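Local coordinates for Thiol:disulfide interchange protein DsbA (PDB 4ZL8), which probably forms disulfide bonds in other proteins of the bacterial periplasm by handing over its own redox-active disulfide, at residues Glu11-Ser16 and Lys161-Ile166; Glu31-Gly36 and Phe60-Ala65; Pro38-Phe43 and Gly152-Val157; His74-Leu79 and Gly136-Ala141. The protein carries 1 engineered substitution. All blocks are in the same frame, centred on the assembly; numbering follows the deposited sequence.

In the fold
From the N terminus, strand 13-14 pairs in contact 1 with strand 162-165, closing a loop inside which the other three contacts are nested. Next along the chain comes strand 27-33; helix 38-52 then leads over to strand 58-64, and contact 2 closes that beta-alpha-beta unit. Contact 3 crosses contact 2 along the chain: it sets the first turns of helix 38-52 against the segment 152-157 that enters strand 155-158. Between strands 58-64 and 155-158 runs the helical insertion of the DsbA family, where contact 4 joins helices 70-84 and 132-148. Contact 4 is nested inside contact 3 but comes after contact 2 in series, tying the insertion together beside the thioredoxin fold.

Contact 1: Glu11-Ser16 and Lys161-Ile166; sequences EYVELS and KYRFDI
V13 and R163 face each other as an antiparallel hydrogen-bonded pair: V13 N donates to R163 O at 3.0 Å, and R163 N returns a bond to V13 O at 2.9 Å. L15 N adds a third, to K161 O at 2.8 Å. E14 and Y162 form the next, non-hydrogen-bonded pair, with E14 CA-H pointing at K161 O. This ladder lays the short strand 13-14 along strand 162-165 as the outer strand of the thioredoxin-fold sheet; K161 and Y162 together face V158 in a classic beta bulge. On the face carrying Y162, the Y12 and Y162 rings touch obliquely, CE1 of Y12 being 3.8 Å from CD1 of Y162, with planes at 84°, while E14 OE2 approaches the Y162 ring edge. On the R163 face, V13 CG2, set between its backbone N and carbonyl carbon, lies over the R163 guanidinium, 3.6 Å from NH1, and L15 CD2 is 3.7 Å from NH2 of R163. R163 NH2 donates to Y148 O, and Y162 OH meets E186.

Contact 2: Glu31-Gly36 and Phe60-Ala65; sequences ELFWYG and FVRLPA
E31 and F33 are bound to the neighbouring parallel strand by four backbone bonds: E31 N to V61 O, L63 N to E31 O at 2.9 Å, F33 N to L63 O, and A65 N to F33 O. They join strands 27-33 and 58-64 of the thioredoxin-fold sheet, the two strands of a beta-alpha-beta unit whose crossover is helix 38-52. A salt bridge adds to them, OE1 of E31 lying 3.0 Å from NE of R62. The N-H points poorly at the oxygen (124°), so the hydrogen bond within the bridge is weak, and the carboxylate and guanidinium planes are turned 61° apart. R62 has a second acidic partner, E44 on helix 38-52, bound through NH2. Beyond these bonds, L32 and L63 lie side by side on one face of the sheet, their CD2 atoms 3.9 Å apart. On the other, F33 joins E31 and R62. Its CG sits between the backbone N and the carbonyl carbon (chi1 83°), which brings the ring against the neighbouring strand, with CE1 of F33 3.7 Å from CB of R62. The R62 chain crosses the ring nearly at a right angle, and its CD sits over the centre of one face in a CH-pi contact, 3.9 Å from the F33 ring centroid.

Contact 3: Pro38-Phe43 and Gly152-Val157; sequences PHCYAF and GVPTMV
C40 and P154 make the tight part of this contact. With SG anti to its own carbonyl carbon (chi1 -58°), the C40 sulfur lies 3.7 Å from CD of P154 and 3.8 Å from CG2 of V153, and the pyrrolidine ring and the valine branch both close on it. The peptide bond before P154 is cis, and this cis-proline beside the start of the CxxC helix is a hallmark of the thioredoxin fold. Deeper in, the packing is slacker: the F43 ring has its CD2 4.4 Å from CB of P154, and SD of M156 comes to its edge, 4.3 Å from CE2 of F43. The solvent side is H39. Its CB touches CD of P154 at 3.8 Å, but the imidazole leads away, and ND1 and NE2 hydrogen-bond to MES and glycerol molecules, probably from the crystallisation liquor. No hydrogen bond crosses between the segments, so the side chains of V153 and P154 pack by apolar contact alone on the sulfur that C40 shares with C37 in the redox-active disulfide.

Contact 4: His74-Leu79 and Gly136-Ala141; sequences HGQMFL and GQMEKA
Q76 brings the one flat group that touches the opposite helix: its amide oxygen OE1 lies 3.6 Å from the methyl CE of M138. The other end of the amide, NE2, donates to the backbone oxygen of Y129, which helps set how the group is turned. The rings of H74 and F78 are directed elsewhere, H74 meeting W34 and F78 meeting F33 edge-to-face, so the rest of this contact is aliphatic and thioether packing. M138 and L79 carry most of it between them. The bend of M138 at chi2 (-78°) sets the sulfur against the backbone of helix 70-84, SD being 3.6 Å from CA of Q76, and the second at chi3 (-74°) turns the methyl toward Q76. The thioether crosses the Q76 side chain at about a right angle, and CE also reaches CB of Q76. From the next turn L79 is directed toward the other helix; its CD1 meets SD of M138 at 3.6 Å, CB of Q137 at 4.1 Å and, more loosely, CB of A141 at 4.5 Å. No hydrogen bond links the segments. The axes of the segments 74-79 and 136-141 approach to 10.1 Å at 117°. Within the DsbA helical region, I134 of helix 132-148 continues the packing on Q76 and L79, and P64 and L63 of strand 58-64 lie against L79 and A141, joining both helices to the sheet.

Contact 1: Glu11-Ser16 and Lys161-Ile166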
loop_
_atom_site.group_PDB
_atom_site.type_symbol
_atom_site.label_atom_id
_atom_site.label_comp_id
_atom_site.label_asym_id
_atom_site.label_seq_id
_atom_site.Cartn_x
_atom_site.Cartn_y
_atom_site.Cartn_z
ATOM N N GLU A 11 -11.267 17.294 3.949
ATOM C CA GLU A 11 -9.985 16.624 4.071
ATOM C C GLU A 11 -10.077 15.126 3.741
ATOM O O GLU A 11 -9.100 14.504 3.392
ATOM C CB GLU A 11 -9.407 16.819 5.478
ATOM C CG GLU A 11 -9.147 18.263 5.877
ATOM C CD GLU A 11 -10.324 18.896 6.580
ATOM O OE1 GLU A 11 -11.441 18.342 6.556
ATOM O OE2 GLU A 11 -10.141 19.964 7.208
ATOM N N TYR A 12 -11.267 14.557 3.888
ATOM C CA TYR A 12 -11.538 13.165 3.539
ATOM C C TYR A 12 -12.951 13.064 2.994
ATOM O O TYR A 12 -13.759 13.963 3.211
ATOM C CB TYR A 12 -11.401 12.235 4.762
ATOM C CG TYR A 12 -12.460 12.425 5.826
ATOM C CD1 TYR A 12 -13.561 11.577 5.915
ATOM C CD2 TYR A 12 -12.343 13.437 6.765
ATOM C CE1 TYR A 12 -14.518 11.763 6.887
ATOM C CE2 TYR A 12 -13.298 13.635 7.743
ATOM C CZ TYR A 12 -14.380 12.787 7.810
ATOM O OH TYR A 12 -15.340 12.972 8.783
ATOM N N VAL A 13 -13.235 11.944 2.325
ATOM C CA VAL A 13 -14.610 11.652 1.943
ATOM C C VAL A 13 -14.999 10.292 2.502
ATOM O O VAL A 13 -14.158 9.420 2.670
ATOM C CB VAL A 13 -14.813 11.673 0.406
ATOM C CG1 VAL A 13 -14.481 13.022 -0.159
ATOM C CG2 VAL A 13 -14.003 10.561 -0.281
ATOM N N GLU A 14 -16.285 10.137 2.775
ATOM C CA GLU A 14 -16.828 8.838 3.152
ATOM C C GLU A 14 -17.345 8.121 1.903
ATOM O O GLU A 14 -18.098 8.688 1.103
ATOM C CB GLU A 14 -17.948 8.994 4.173
ATOM C CG GLU A 14 -18.373 7.659 4.740
ATOM C CD GLU A 14 -19.219 7.777 5.986
ATOM O OE1 GLU A 14 -20.016 6.846 6.222
ATOM O OE2 GLU A 14 -19.078 8.785 6.723
ATOM N N LEU A 15 -16.913 6.881 1.717
ATOM C CA LEU A 15 -17.399 6.087 0.603
ATOM C C LEU A 15 -18.859 5.708 0.852
ATOM O O LEU A 15 -19.174 5.130 1.899
ATOM C CB LEU A 15 -16.529 4.833 0.460
ATOM C CG LEU A 15 -15.043 5.071 0.196
ATOM C CD1 LEU A 15 -14.293 3.768 0.114
ATOM C CD2 LEU A 15 -14.853 5.852 -1.096
ATOM N N SER A 16 -19.743 5.988 -0.106
ATOM C CA SER A 16 -21.150 5.681 0.064
ATOM C C SER A 16 -21.397 4.162 0.088
ATOM O O SER A 16 -22.401 3.709 0.665
ATOM C CB SER A 16 -22.013 6.374 -0.982
ATOM O OG SER A 16 -21.841 5.837 -2.275
ATOM N N LYS A 161 -13.766 2.797 4.480
ATOM C CA LYS A 161 -14.833 3.788 4.595
ATOM C C LYS A 161 -14.419 5.214 4.242
ATOM O O LYS A 161 -15.274 5.991 3.822
ATOM C CB LYS A 161 -15.377 3.803 6.045
ATOM C CG LYS A 161 -16.258 2.626 6.397
ATOM C CD LYS A 161 -16.681 2.688 7.861
ATOM C CE LYS A 161 -17.177 1.337 8.342
ATOM N NZ LYS A 161 -17.366 1.268 9.814
ATOM N N TYR A 162 -13.176 5.600 4.520
ATOM C CA TYR A 162 -12.777 7.005 4.415
ATOM C C TYR A 162 -11.568 7.111 3.508
ATOM O O TYR A 162 -10.554 6.442 3.744
ATOM C CB TYR A 162 -12.416 7.588 5.788
ATOM C CG TYR A 162 -13.425 7.320 6.861
ATOM C CD1 TYR A 162 -14.643 7.972 6.880
ATOM C CD2 TYR A 162 -13.153 6.399 7.862
ATOM C CE1 TYR A 162 -15.574 7.718 7.884
ATOM C CE2 TYR A 162 -14.065 6.136 8.847
ATOM C CZ TYR A 162 -15.267 6.799 8.849
ATOM O OH TYR A 162 -16.185 6.564 9.830
ATOM N N ARG A 163 -11.655 7.961 2.482
ATOM C CA ARG A 163 -10.554 8.117 1.525
ATOM C C ARG A 163 -9.986 9.514 1.619
ATOM O O ARG A 163 -10.734 10.486 1.699
ATOM C CB ARG A 163 -11.039 7.828 0.105
ATOM C CG ARG A 163 -9.937 7.762 -0.933
ATOM C CD ARG A 163 -10.484 7.653 -2.356
ATOM N NE ARG A 163 -11.204 8.845 -2.751
ATOM C CZ ARG A 163 -12.365 8.865 -3.393
ATOM N NH1 ARG A 163 -12.901 10.020 -3.706
ATOM N NH2 ARG A 163 -13.012 7.739 -3.710
ATOM N N PHE A 164 -8.663 9.613 1.593
ATOM C CA PHE A 164 -7.995 10.914 1.685
ATOM C C PHE A 164 -6.589 10.809 1.125
ATOM O O PHE A 164 -6.064 9.714 0.969
ATOM C CB PHE A 164 -7.994 11.459 3.121
ATOM C CG PHE A 164 -7.458 10.513 4.162
ATOM C CD1 PHE A 164 -8.252 9.483 4.648
ATOM C CD2 PHE A 164 -6.168 10.674 4.699
ATOM C CE1 PHE A 164 -7.785 8.621 5.626
ATOM C CE2 PHE A 164 -5.708 9.816 5.695
ATOM C CZ PHE A 164 -6.517 8.786 6.143
ATOM N N ASP A 165 -5.991 11.944 0.783
ATOM C CA ASP A 165 -4.622 11.905 0.294
ATOM C C ASP A 165 -3.839 13.066 0.881
ATOM O O ASP A 165 -4.368 13.805 1.721
ATOM C CB ASP A 165 -4.565 11.823 -1.242
ATOM C CG ASP A 165 -5.230 12.983 -1.939
ATOM O OD1 ASP A 165 -5.168 14.118 -1.449
ATOM O OD2 ASP A 165 -5.750 12.780 -3.067
ATOM N N ILE A 166 -2.583 13.228 0.494
ATOM C CA ILE A 166 -1.754 14.224 1.137
ATOM C C ILE A 166 -2.292 15.614 0.848
ATOM O O ILE A 166 -2.295 16.492 1.713
ATOM C CB ILE A 166 -0.277 14.067 0.747
ATOM C CG1 ILE A 166 0.244 12.708 1.250
ATOM C CG2 ILE A 166 0.541 15.214 1.305
ATOM C CD1 ILE A 166 1.631 12.343 0.760
#

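Contact 2: Glu31-Gly36 and Phe60-Ala65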
loop_
_atom_site.group_PDB
_atom_site.type_symbol
_atom_site.label_atom_id
_atom_site.label_comp_id
_atom_site.label_asym_id
_atom_site.label_seq_id
_atom_site.Cartn_x
_atom_site.Cartn_y
_atom_site.Cartn_z
ATOM N N GLU A 31 -2.554 2.100 2.602
ATOM C CA GLU A 31 -1.882 3.060 1.733
ATOM C C GLU A 31 -1.824 2.451 0.343
ATOM O O GLU A 31 -1.150 1.437 0.139
ATOM C CB GLU A 31 -0.460 3.385 2.205
ATOM C CG GLU A 31 0.160 4.467 1.329
ATOM C CD GLU A 31 1.666 4.526 1.317
ATOM O OE1 GLU A 31 2.361 3.635 1.814
ATOM O OE2 GLU A 31 2.181 5.505 0.709
ATOM N N LEU A 32 -2.554 3.036 -0.602
ATOM C CA LEU A 32 -2.393 2.653 -2.013
ATOM C C LEU A 32 -1.173 3.382 -2.558
ATOM O O LEU A 32 -1.016 4.594 -2.336
ATOM C CB LEU A 32 -3.641 2.965 -2.836
ATOM C CG LEU A 32 -4.870 2.100 -2.479
ATOM C CD1 LEU A 32 -5.755 2.879 -1.560
ATOM C CD2 LEU A 32 -5.641 1.675 -3.729
ATOM N N PHE A 33 -0.308 2.631 -3.231
ATOM C CA PHE A 33 0.988 3.183 -3.620
ATOM C C PHE A 33 1.464 2.499 -4.900
ATOM O O PHE A 33 0.899 1.520 -5.355
ATOM C CB PHE A 33 2.019 2.975 -2.494
ATOM C CG PHE A 33 2.645 1.630 -2.517
ATOM C CD1 PHE A 33 1.900 0.498 -2.221
ATOM C CD2 PHE A 33 3.977 1.473 -2.842
ATOM C CE1 PHE A 33 2.471 -0.742 -2.286
ATOM C CE2 PHE A 33 4.542 0.222 -2.908
ATOM C CZ PHE A 33 3.796 -0.873 -2.609
ATOM N N TRP A 34 2.537 3.033 -5.463
ATOM C CA TRP A 34 3.315 2.369 -6.490
ATOM C C TRP A 34 4.775 2.595 -6.107
ATOM O O TRP A 34 5.175 3.707 -5.778
ATOM C CB TRP A 34 2.975 2.953 -7.879
ATOM C CG TRP A 34 3.934 2.653 -8.985
ATOM C CD1 TRP A 34 4.544 1.461 -9.258
ATOM C CD2 TRP A 34 4.417 3.590 -9.960
ATOM N NE1 TRP A 34 5.371 1.603 -10.347
ATOM C CE2 TRP A 34 5.314 2.897 -10.792
ATOM C CE3 TRP A 34 4.168 4.940 -10.217
ATOM C CZ2 TRP A 34 5.970 3.504 -11.851
ATOM C CZ3 TRP A 34 4.835 5.553 -11.277
ATOM C CH2 TRP A 34 5.719 4.831 -12.077
ATOM N N TYR A 35 5.588 1.556 -6.183
ATOM C CA TYR A 35 7.010 1.694 -5.874
ATOM C C TYR A 35 7.707 2.790 -6.684
ATOM O O TYR A 35 8.662 3.396 -6.191
ATOM C CB TYR A 35 7.754 0.397 -6.125
ATOM C CG TYR A 35 7.635 -0.718 -5.106
ATOM C CD1 TYR A 35 7.984 -0.539 -3.771
ATOM C CD2 TYR A 35 7.312 -1.999 -5.512
ATOM C CE1 TYR A 35 7.941 -1.590 -2.872
ATOM C CE2 TYR A 35 7.265 -3.048 -4.633
ATOM C CZ TYR A 35 7.599 -2.855 -3.321
ATOM O OH TYR A 35 7.554 -3.955 -2.499
ATOM N N GLY A 36 7.270 3.032 -7.920
ATOM C CA GLY A 36 7.908 4.004 -8.787
ATOM C C GLY A 36 7.405 5.437 -8.636
ATOM O O GLY A 36 7.889 6.324 -9.319
ATOM N N PHE A 60 -2.401 -2.131 9.409
ATOM C CA PHE A 60 -1.867 -1.312 8.337
ATOM C C PHE A 60 -1.415 -2.210 7.205
ATOM O O PHE A 60 -0.698 -3.192 7.415
ATOM C CB PHE A 60 -0.679 -0.489 8.829
ATOM C CG PHE A 60 0.002 0.275 7.735
ATOM C CD1 PHE A 60 -0.535 1.441 7.254
ATOM C CD2 PHE A 60 1.167 -0.205 7.181
ATOM C CE1 PHE A 60 0.094 2.129 6.222
ATOM C CE2 PHE A 60 1.789 0.467 6.158
ATOM C CZ PHE A 60 1.254 1.614 5.682
ATOM N N VAL A 61 -1.800 -1.841 5.990
ATOM C CA VAL A 61 -1.324 -2.561 4.830
ATOM C C VAL A 61 -1.118 -1.621 3.671
ATOM O O VAL A 61 -1.777 -0.605 3.533
ATOM C CB VAL A 61 -2.269 -3.663 4.428
ATOM C CG1 VAL A 61 -3.587 -3.079 4.029
ATOM C CG2 VAL A 61 -1.668 -4.523 3.320
ATOM N N ARG A 62 -0.143 -1.983 2.854
ATOM C CA ARG A 62 0.032 -1.328 1.597
ATOM C C ARG A 62 -0.664 -2.136 0.536
ATOM O O ARG A 62 -0.685 -3.362 0.578
ATOM C CB ARG A 62 1.497 -1.182 1.223
ATOM C CG ARG A 62 2.181 -0.046 1.947
ATOM C CD ARG A 62 3.531 0.260 1.331
ATOM N NE ARG A 62 4.183 1.303 2.108
ATOM C CZ ARG A 62 4.785 1.097 3.266
ATOM N NH1 ARG A 62 4.869 -0.122 3.774
ATOM N NH2 ARG A 62 5.329 2.128 3.900
ATOM N N LEU A 63 -1.234 -1.430 -0.424
ATOM C CA LEU A 63 -1.899 -2.060 -1.551
ATOM C C LEU A 63 -1.367 -1.409 -2.823
ATOM O O LEU A 63 -1.452 -0.194 -2.968
ATOM C CB LEU A 63 -3.402 -1.817 -1.472
ATOM C CG LEU A 63 -4.248 -2.624 -2.460
ATOM C CD1 LEU A 63 -4.240 -4.115 -2.136
ATOM C CD2 LEU A 63 -5.663 -2.043 -2.430
ATOM N N PRO A 64 -0.810 -2.217 -3.731
ATOM C CA PRO A 64 -0.285 -1.611 -4.952
ATOM C C PRO A 64 -1.411 -1.201 -5.868
ATOM O O PRO A 64 -2.360 -1.957 -6.041
ATOM C CB PRO A 64 0.516 -2.744 -5.575
ATOM C CG PRO A 64 -0.228 -3.965 -5.179
ATOM C CD PRO A 64 -0.736 -3.681 -3.778
ATOM N N ALA A 65 -1.303 -0.016 -6.462
ATOM C CA ALA A 65 -2.260 0.475 -7.444
ATOM C C ALA A 65 -1.866 -0.132 -8.781
ATOM O O ALA A 65 -0.760 0.089 -9.288
ATOM C CB ALA A 65 -2.240 1.988 -7.497
#

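Contact 3: Pro38-Phe43 and Gly152-Val157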
loop_
_atom_site.group_PDB
_atom_site.type_symbol
_atom_site.label_atom_id
_atom_site.label_comp_id
_atom_site.label_asym_id
_atom_site.label_seq_id
_atom_site.Cartn_x
_atom_site.Cartn_y
_atom_site.Cartn_z
ATOM N N PRO A 38 7.127 8.953 -7.233
ATOM C CA PRO A 38 8.044 9.767 -6.419
ATOM C C PRO A 38 7.402 10.377 -5.155
ATOM O O PRO A 38 8.104 10.507 -4.152
ATOM C CB PRO A 38 8.520 10.862 -7.377
ATOM C CG PRO A 38 8.004 10.545 -8.671
ATOM C CD PRO A 38 7.043 9.418 -8.620
ATOM N N HIS A 39 6.119 10.754 -5.204
ATOM C CA HIS A 39 5.488 11.258 -3.988
ATOM C C HIS A 39 5.399 10.149 -2.944
ATOM O O HIS A 39 5.474 10.420 -1.740
ATOM C CB HIS A 39 4.088 11.796 -4.245
ATOM C CG HIS A 39 4.041 13.045 -5.066
ATOM N ND1 HIS A 39 2.929 13.863 -5.101
ATOM C CD2 HIS A 39 4.942 13.606 -5.907
ATOM C CE1 HIS A 39 3.151 14.879 -5.911
ATOM N NE2 HIS A 39 4.368 14.750 -6.416
ATOM N N CYS A 40 5.209 8.912 -3.395
ATOM C CA CYS A 40 5.136 7.772 -2.495
ATOM C C CYS A 40 6.485 7.592 -1.808
ATOM O O CYS A 40 6.569 7.437 -0.580
ATOM C CB CYS A 40 4.762 6.517 -3.273
ATOM S SG CYS A 40 3.153 6.644 -4.192
ATOM N N TYR A 41 7.561 7.641 -2.588
ATOM C CA TYR A 41 8.910 7.581 -2.034
ATOM C C TYR A 41 9.119 8.679 -0.996
ATOM O O TYR A 41 9.622 8.419 0.101
ATOM C CB TYR A 41 9.946 7.673 -3.169
ATOM C CG TYR A 41 11.395 7.648 -2.734
ATOM C CD1 TYR A 41 11.936 6.553 -2.109
ATOM C CD2 TYR A 41 12.225 8.716 -2.993
ATOM C CE1 TYR A 41 13.256 6.524 -1.721
ATOM C CE2 TYR A 41 13.547 8.704 -2.611
ATOM C CZ TYR A 41 14.055 7.598 -1.985
ATOM O OH TYR A 41 15.372 7.570 -1.583
ATOM N N ALA A 42 8.707 9.899 -1.331
ATOM C CA ALA A 42 8.947 11.024 -0.441
ATOM C C ALA A 42 8.128 10.944 0.852
ATOM O O ALA A 42 8.515 11.537 1.856
ATOM C CB ALA A 42 8.654 12.314 -1.157
ATOM N N PHE A 43 7.000 10.241 0.815
ATOM C CA PHE A 43 6.140 10.050 1.988
ATOM C C PHE A 43 6.665 8.986 2.932
ATOM O O PHE A 43 6.316 8.985 4.123
ATOM C CB PHE A 43 4.746 9.670 1.491
ATOM C CG PHE A 43 3.639 9.691 2.531
ATOM C CD1 PHE A 43 3.567 10.660 3.517
ATOM C CD2 PHE A 43 2.611 8.773 2.420
ATOM C CE1 PHE A 43 2.500 10.667 4.428
ATOM C CE2 PHE A 43 1.548 8.782 3.314
ATOM C CZ PHE A 43 1.491 9.740 4.312
ATOM N N GLY A 152 -5.295 7.808 -8.089
ATOM C CA GLY A 152 -3.887 8.120 -8.029
ATOM C C GLY A 152 -3.342 7.784 -6.664
ATOM O O GLY A 152 -4.089 7.357 -5.760
ATOM N N VAL A 153 -2.037 7.968 -6.509
ATOM C CA VAL A 153 -1.314 7.563 -5.314
ATOM C C VAL A 153 -0.314 8.652 -4.926
ATOM O O VAL A 153 0.054 9.477 -5.782
ATOM C CB VAL A 153 -0.583 6.222 -5.537
ATOM C CG1 VAL A 153 -1.604 5.096 -5.727
ATOM C CG2 VAL A 153 0.372 6.279 -6.705
ATOM N N PRO A 154 0.105 8.675 -3.656
ATOM C CA PRO A 154 -0.393 7.839 -2.553
ATOM C C PRO A 154 -1.778 8.287 -2.103
ATOM O O PRO A 154 -2.068 9.479 -2.059
ATOM C CB PRO A 154 0.654 8.051 -1.466
ATOM C CG PRO A 154 1.225 9.418 -1.749
ATOM C CD PRO A 154 1.169 9.605 -3.233
ATOM N N THR A 155 -2.618 7.310 -1.750
ATOM C CA THR A 155 -3.956 7.568 -1.222
ATOM C C THR A 155 -4.185 6.639 -0.058
ATOM O O THR A 155 -3.788 5.474 -0.082
ATOM C CB THR A 155 -5.028 7.332 -2.284
ATOM O OG1 THR A 155 -4.854 8.271 -3.350
ATOM C CG2 THR A 155 -6.445 7.492 -1.728
ATOM N N MET A 156 -4.805 7.185 0.978
ATOM C CA MET A 156 -5.113 6.426 2.182
ATOM C C MET A 156 -6.598 6.075 2.210
ATOM O O MET A 156 -7.450 6.870 1.798
ATOM C CB MET A 156 -4.842 7.277 3.418
ATOM C CG MET A 156 -3.447 7.848 3.520
ATOM S SD MET A 156 -2.146 6.598 3.534
ATOM C CE MET A 156 -2.584 5.618 4.936
ATOM N N VAL A 157 -6.895 4.876 2.714
ATOM C CA VAL A 157 -8.270 4.484 3.014
ATOM C C VAL A 157 -8.304 3.871 4.404
ATOM O O VAL A 157 -7.562 2.932 4.701
ATOM C CB VAL A 157 -8.885 3.490 1.981
ATOM C CG1 VAL A 157 -10.324 3.160 2.361
ATOM C CG2 VAL A 157 -8.812 4.053 0.571
#

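Contact 4: His74-Leu79 and Gly136-Ala141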
loop_
_atom_site.group_PDB
_atom_site.type_symbol
_atom_site.label_atom_id
_atom_site.label_comp_id
_atom_site.label_asym_id
_atom_site.label_seq_id
_atom_site.Cartn_x
_atom_site.Cartn_y
_atom_site.Cartn_z
ATOM N N HIS A 74 5.330 -3.702 -11.090
ATOM C CA HIS A 74 5.850 -3.392 -9.777
ATOM C C HIS A 74 4.893 -3.844 -8.690
ATOM O O HIS A 74 5.336 -4.258 -7.595
ATOM C CB HIS A 74 6.169 -1.896 -9.637
ATOM C CG HIS A 74 7.430 -1.491 -10.315
ATOM N ND1 HIS A 74 7.744 -0.174 -10.557
ATOM C CD2 HIS A 74 8.452 -2.225 -10.818
ATOM C CE1 HIS A 74 8.919 -0.108 -11.154
ATOM N NE2 HIS A 74 9.368 -1.339 -11.335
ATOM N N GLY A 75 3.591 -3.762 -8.960
ATOM C CA GLY A 75 2.609 -4.259 -8.018
ATOM C C GLY A 75 2.669 -5.767 -7.862
ATOM O O GLY A 75 2.491 -6.303 -6.761
ATOM N N GLN A 76 2.938 -6.465 -8.953
ATOM C CA GLN A 76 3.059 -7.912 -8.917
ATOM C C GLN A 76 4.323 -8.321 -8.128
ATOM O O GLN A 76 4.303 -9.293 -7.366
ATOM C CB GLN A 76 3.051 -8.474 -10.334
ATOM C CG GLN A 76 2.862 -9.984 -10.381
ATOM C CD GLN A 76 2.497 -10.496 -11.742
ATOM O OE1 GLN A 76 1.887 -9.791 -12.548
ATOM N NE2 GLN A 76 2.864 -11.736 -12.017
ATOM N N MET A 77 5.397 -7.547 -8.241
ATOM C CA MET A 77 6.585 -7.745 -7.418
ATOM C C MET A 77 6.219 -7.583 -5.934
ATOM O O MET A 77 6.564 -8.434 -5.102
ATOM C CB MET A 77 7.704 -6.775 -7.838
ATOM C CG MET A 77 8.882 -6.779 -6.858
ATOM S SD MET A 77 10.312 -5.836 -7.413
ATOM C CE MET A 77 9.584 -4.198 -7.511
ATOM N N PHE A 78 5.500 -6.515 -5.597
ATOM C CA PHE A 78 5.074 -6.293 -4.213
ATOM C C PHE A 78 4.313 -7.496 -3.674
ATOM O O PHE A 78 4.604 -8.011 -2.596
ATOM C CB PHE A 78 4.186 -5.054 -4.114
ATOM C CG PHE A 78 3.561 -4.862 -2.759
ATOM C CD1 PHE A 78 4.266 -4.269 -1.731
ATOM C CD2 PHE A 78 2.275 -5.279 -2.516
ATOM C CE1 PHE A 78 3.701 -4.103 -0.486
ATOM C CE2 PHE A 78 1.709 -5.105 -1.272
ATOM C CZ PHE A 78 2.434 -4.508 -0.260
ATOM N N LEU A 79 3.314 -7.945 -4.429
ATOM C CA LEU A 79 2.474 -9.038 -3.959
ATOM C C LEU A 79 3.240 -10.351 -3.847
ATOM O O LEU A 79 2.984 -11.147 -2.957
ATOM C CB LEU A 79 1.242 -9.214 -4.850
ATOM C CG LEU A 79 0.273 -8.053 -4.810
ATOM C CD1 LEU A 79 -0.774 -8.170 -5.914
ATOM C CD2 LEU A 79 -0.404 -7.929 -3.467
ATOM N N GLY A 136 -4.590 -14.335 -8.635
ATOM C CA GLY A 136 -5.723 -14.023 -7.783
ATOM C C GLY A 136 -5.504 -12.795 -6.924
ATOM O O GLY A 136 -6.395 -11.957 -6.798
ATOM N N GLN A 137 -4.325 -12.668 -6.332
ATOM C CA GLN A 137 -4.024 -11.502 -5.528
ATOM C C GLN A 137 -4.046 -10.225 -6.363
ATOM O O GLN A 137 -4.493 -9.182 -5.891
ATOM C CB GLN A 137 -2.691 -11.657 -4.783
ATOM C CG GLN A 137 -2.705 -12.793 -3.762
ATOM C CD GLN A 137 -3.712 -12.544 -2.670
ATOM O OE1 GLN A 137 -3.774 -11.452 -2.113
ATOM N NE2 GLN A 137 -4.516 -13.555 -2.367
ATOM N N MET A 138 -3.518 -10.288 -7.584
ATOM C CA MET A 138 -3.525 -9.143 -8.486
ATOM C C MET A 138 -4.968 -8.727 -8.755
ATOM O O MET A 138 -5.318 -7.541 -8.710
ATOM C CB MET A 138 -2.800 -9.487 -9.800
ATOM C CG MET A 138 -1.307 -9.611 -9.623
ATOM S SD MET A 138 -0.489 -8.019 -9.533
ATOM C CE MET A 138 -0.582 -7.509 -11.250
ATOM N N GLU A 139 -5.830 -9.689 -9.053
ATOM C CA GLU A 139 -7.217 -9.356 -9.351
ATOM C C GLU A 139 -7.896 -8.711 -8.142
ATOM O O GLU A 139 -8.672 -7.758 -8.256
ATOM C CB GLU A 139 -7.993 -10.598 -9.825
ATOM C CG GLU A 139 -9.468 -10.344 -10.133
ATOM C CD GLU A 139 -9.704 -9.565 -11.403
ATOM O OE1 GLU A 139 -8.719 -9.198 -12.076
ATOM O OE2 GLU A 139 -10.882 -9.342 -11.735
ATOM N N LYS A 140 -7.636 -9.268 -6.962
ATOM C CA LYS A 140 -8.230 -8.706 -5.755
ATOM C C LYS A 140 -7.770 -7.285 -5.514
ATOM O O LYS A 140 -8.576 -6.430 -5.147
ATOM C CB LYS A 140 -7.901 -9.591 -4.563
ATOM C CG LYS A 140 -8.725 -10.862 -4.588
ATOM C CD LYS A 140 -8.421 -11.813 -3.433
ATOM C CE LYS A 140 -9.297 -13.066 -3.479
ATOM N NZ LYS A 140 -8.864 -14.076 -2.457
ATOM N N ALA A 141 -6.497 -7.012 -5.752
ATOM C CA ALA A 141 -5.986 -5.657 -5.568
ATOM C C ALA A 141 -6.616 -4.694 -6.553
ATOM O O ALA A 141 -6.927 -3.549 -6.208
ATOM C CB ALA A 141 -4.480 -5.643 -5.667
#